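Local coordinates for protein TRAP dicarboxylate transporter, DctP subunit (Chromohalobacter salexigens, PDB 4P1L) that binds D-glucuronate and probably delivers it, as a periplasmic component, to a TRAP permease for transport into the cell, at residues N134-S139 with A241-L246. Sequence-based numbering, arbitrary orientation.
Sequences NLIVLS and ASWEEL. With SO4 (sulfate ion), chain E.
The indole of W243 lies across two strand residues that share one of its faces: I136 sits under the five-membered ring and L138 under the six-membered ring, while a sulfate ion meets the ring edge in its plane. I136 places CG2 3.9 Å from the pyrrole centroid, only 15° off the ring normal, a CH-pi contact over the face. That methyl stands anti to the backbone N, which leaves CG1 beside the N and turned to the start of the indole, 3.8 Å from W243 CD1. L138 repeats the theme at the far end of the ring, its CD2 coming within 3.7 Å of W243 CH2 and forming a second CH-pi contact over the six-membered ring. The fold explains the meeting: strand 135-141 is an edge strand of a five-stranded mixed sheet and runs antiparallel to strand 234-239, from which the chain passes directly into helix 240-245. With CG anti to the backbone N (chi1 -167°), W243 reaches back from this short helix over the sheet, where it also touches V238. L138 and S139 both face L236 in a classic beta bulge, and L138 packs on I254 and A258 of helix 248-282 as well. Replacing W243 with an alanine would probably leave the I136 and L138 methyls without their aromatic cover and open a gap between helix and sheet edge. The ring's one polar atom is satisfied by the sulfate, probably from the crystallisation liquor: W243 NE1 donates to O3 of the ion at 2.9 Å, nearly straight at 172°, and R255 NH2 holds the same anion.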
ATOM      1  N   ASN A 134      13.329  -3.394 -13.083  1.00 22.71           N
ATOM      2  CA  ASN A 134      13.914  -2.051 -13.219  1.00 24.69           C
ATOM      3  C   ASN A 134      13.568  -1.075 -12.116  1.00 21.50           C
ATOM      4  O   ASN A 134      13.699   0.132 -12.305  1.00 19.69           O
ATOM      5  CB  ASN A 134      13.529  -1.390 -14.550  1.00 25.77           C
ATOM      6  CG  ASN A 134      14.361  -1.857 -15.711  1.00 38.45           C
ATOM      7  OD1 ASN A 134      15.339  -2.587 -15.555  1.00 35.44           O
ATOM      8  ND2 ASN A 134      13.986  -1.402 -16.901  1.00 45.00           N
ATOM      9  N   LEU A 135      13.149  -1.577 -10.965  1.00 18.52           N
ATOM     10  CA  LEU A 135      12.899  -0.725  -9.804  1.00 18.07           C
ATOM     11  C   LEU A 135      13.820  -1.112  -8.651  1.00 17.68           C
ATOM     12  O   LEU A 135      13.854  -2.279  -8.230  1.00 19.85           O
ATOM     13  CB  LEU A 135      11.432  -0.835  -9.377  1.00 17.10           C
ATOM     14  CG  LEU A 135      10.395  -0.353 -10.405  1.00 21.74           C
ATOM     15  CD1 LEU A 135       8.972  -0.731  -9.975  1.00 25.57           C
ATOM     16  CD2 LEU A 135      10.493   1.156 -10.644  1.00 23.74           C
ATOM     17  N   ILE A 136      14.562  -0.122  -8.138  1.00 18.09           N
ATOM     18  CA  ILE A 136      15.512  -0.367  -7.073  1.00 18.83           C
ATOM     19  C   ILE A 136      14.913   0.091  -5.739  1.00 17.00           C
ATOM     20  O   ILE A 136      14.714   1.282  -5.520  1.00 17.16           O
ATOM     21  CB  ILE A 136      16.837   0.359  -7.324  1.00 19.98           C
ATOM     22  CG1 ILE A 136      17.378   0.029  -8.727  1.00 19.15           C
ATOM     23  CG2 ILE A 136      17.818   0.021  -6.235  1.00 19.14           C
ATOM     24  CD1 ILE A 136      17.564  -1.477  -8.997  1.00 24.39           C
ATOM     25  N   VAL A 137      14.593  -0.862  -4.871  1.00 16.67           N
ATOM     26  CA  VAL A 137      13.939  -0.541  -3.594  1.00 16.07           C
ATOM     27  C   VAL A 137      14.978  -0.127  -2.579  1.00 18.18           C
ATOM     28  O   VAL A 137      15.957  -0.854  -2.342  1.00 19.61           O
ATOM     29  CB  VAL A 137      13.170  -1.740  -3.019  1.00 18.22           C
ATOM     30  CG1 VAL A 137      12.672  -1.409  -1.617  1.00 20.45           C
ATOM     31  CG2 VAL A 137      12.012  -2.119  -3.917  1.00 18.92           C
ATOM     32  N   LEU A 138      14.776   1.051  -1.986  1.00 16.09           N
ATOM     33  CA  LEU A 138      15.706   1.586  -1.018  1.00 20.21           C
ATOM     34  C   LEU A 138      15.211   1.431   0.422  1.00 21.15           C
ATOM     35  O   LEU A 138      16.004   1.350   1.349  1.00 19.93           O
ATOM     36  CB  LEU A 138      15.951   3.065  -1.295  1.00 17.28           C
ATOM     37  CG  LEU A 138      16.491   3.395  -2.689  1.00 24.78           C
ATOM     38  CD1 LEU A 138      16.859   4.860  -2.756  1.00 26.58           C
ATOM     39  CD2 LEU A 138      17.685   2.520  -3.012  1.00 25.04           C
ATOM     40  N   SER A 139      13.902   1.442   0.613  1.00 18.64           N
ATOM     41  CA  SER A 139      13.341   1.279   1.945  1.00 18.98           C
ATOM     42  C   SER A 139      11.861   0.977   1.846  1.00 15.57           C
ATOM     43  O   SER A 139      11.265   1.112   0.775  1.00 15.89           O
ATOM     44  CB  SER A 139      13.587   2.530   2.776  1.00 21.81           C
ATOM     45  OG  SER A 139      12.915   3.643   2.221  1.00 17.72           O
ATOM     46  N   ALA A 241      17.679   2.889 -14.199  1.00 24.79           N
ATOM     47  CA  ALA A 241      18.487   3.752 -15.063  1.00 28.40           C
ATOM     48  C   ALA A 241      19.063   4.931 -14.279  1.00 27.73           C
ATOM     49  O   ALA A 241      20.246   5.262 -14.400  1.00 27.44           O
ATOM     50  CB  ALA A 241      17.644   4.266 -16.217  1.00 30.57           C
ATOM     51  N   SER A 242      18.222   5.563 -13.470  1.00 26.85           N
ATOM     52  CA  SER A 242      18.658   6.729 -12.701  1.00 22.45           C
ATOM     53  C   SER A 242      19.657   6.335 -11.622  1.00 27.60           C
ATOM     54  O   SER A 242      20.596   7.061 -11.322  1.00 25.84           O
ATOM     55  CB  SER A 242      17.457   7.425 -12.052  1.00 23.11           C
ATOM     56  OG  SER A 242      16.569   7.895 -13.043  1.00 27.17           O
ATOM     57  N   TRP A 243      19.433   5.169 -11.035  1.00 19.38           N
ATOM     58  CA  TRP A 243      20.306   4.626 -10.005  1.00 19.58           C
ATOM     59  C   TRP A 243      21.711   4.347 -10.536  1.00 21.32           C
ATOM     60  O   TRP A 243      22.707   4.739  -9.928  1.00 24.76           O
ATOM     61  CB  TRP A 243      19.664   3.331  -9.475  1.00 20.14           C
ATOM     62  CG  TRP A 243      20.270   2.792  -8.209  1.00 19.18           C
ATOM     63  CD1 TRP A 243      20.834   1.570  -8.047  1.00 19.71           C
ATOM     64  CD2 TRP A 243      20.340   3.439  -6.932  1.00 18.97           C
ATOM     65  NE1 TRP A 243      21.253   1.407  -6.746  1.00 19.86           N
ATOM     66  CE2 TRP A 243      20.966   2.540  -6.041  1.00 23.42           C
ATOM     67  CE3 TRP A 243      19.942   4.686  -6.452  1.00 20.38           C
ATOM     68  CZ2 TRP A 243      21.228   2.860  -4.698  1.00 21.98           C
ATOM     69  CZ3 TRP A 243      20.194   4.998  -5.107  1.00 21.34           C
ATOM     70  CH2 TRP A 243      20.811   4.081  -4.252  1.00 23.76           C
ATOM     71  N   GLU A 244      21.782   3.683 -11.686  1.00 23.62           N
ATOM     72  CA  GLU A 244      23.056   3.266 -12.253  1.00 26.59           C
ATOM     73  C   GLU A 244      23.922   4.436 -12.707  1.00 27.55           C
ATOM     74  O   GLU A 244      25.148   4.326 -12.730  1.00 32.59           O
ATOM     75  CB  GLU A 244      22.811   2.315 -13.419  1.00 30.18           C
ATOM     76  CG  GLU A 244      22.257   0.981 -12.951  1.00 38.06           C
ATOM     77  CD  GLU A 244      22.112  -0.025 -14.074  1.00 44.87           C
ATOM     78  OE1 GLU A 244      21.936   0.385 -15.249  1.00 46.62           O
ATOM     79  OE2 GLU A 244      22.174  -1.232 -13.758  1.00 47.87           O
ATOM     80  N   GLU A 245      23.289   5.557 -13.053  1.00 25.67           N
ATOM     81  CA  GLU A 245      24.029   6.722 -13.546  1.00 30.21           C
ATOM     82  C   GLU A 245      24.894   7.345 -12.460  1.00 24.09           C
ATOM     83  O   GLU A 245      25.871   8.011 -12.761  1.00 25.91           O
ATOM     84  CB  GLU A 245      23.065   7.790 -14.048  1.00 32.66           C
ATOM     85  CG  GLU A 245      22.425   7.484 -15.370  1.00 35.86           C
ATOM     86  CD  GLU A 245      21.336   8.481 -15.707  1.00 41.78           C
ATOM     87  OE1 GLU A 245      20.692   9.021 -14.769  1.00 42.28           O
ATOM     88  OE2 GLU A 245      21.126   8.726 -16.914  1.00 51.63           O
ATOM     89  N   LEU A 246      24.526   7.129 -11.201  1.00 27.71           N
ATOM     90  CA  LEU A 246      25.165   7.810 -10.077  1.00 23.67           C
ATOM     91  C   LEU A 246      26.584   7.294  -9.806  1.00 25.33           C
ATOM     92  O   LEU A 246      26.967   6.240 -10.289  1.00 26.89           O
ATOM     93  CB  LEU A 246      24.343   7.592  -8.815  1.00 24.42           C
ATOM     94  CG  LEU A 246      22.885   8.078  -8.813  1.00 25.81           C
ATOM     95  CD1 LEU A 246      22.184   7.569  -7.548  1.00 25.49           C
ATOM     96  CD2 LEU A 246      22.837   9.585  -8.896  1.00 34.60           C
TER
HETATM   97  S   SO4 E 403      23.664  -0.870  -4.732  0.82 39.58           S
HETATM   98  O1  SO4 E 403      23.607   0.019  -3.578  0.82 35.33           O
HETATM   99  O2  SO4 E 403      23.974  -2.220  -4.284  0.82 44.97           O
HETATM  100  O3  SO4 E 403      22.399  -0.918  -5.467  0.82 35.68           O
HETATM  101  O4  SO4 E 403      24.685  -0.381  -5.657  0.82 40.59           O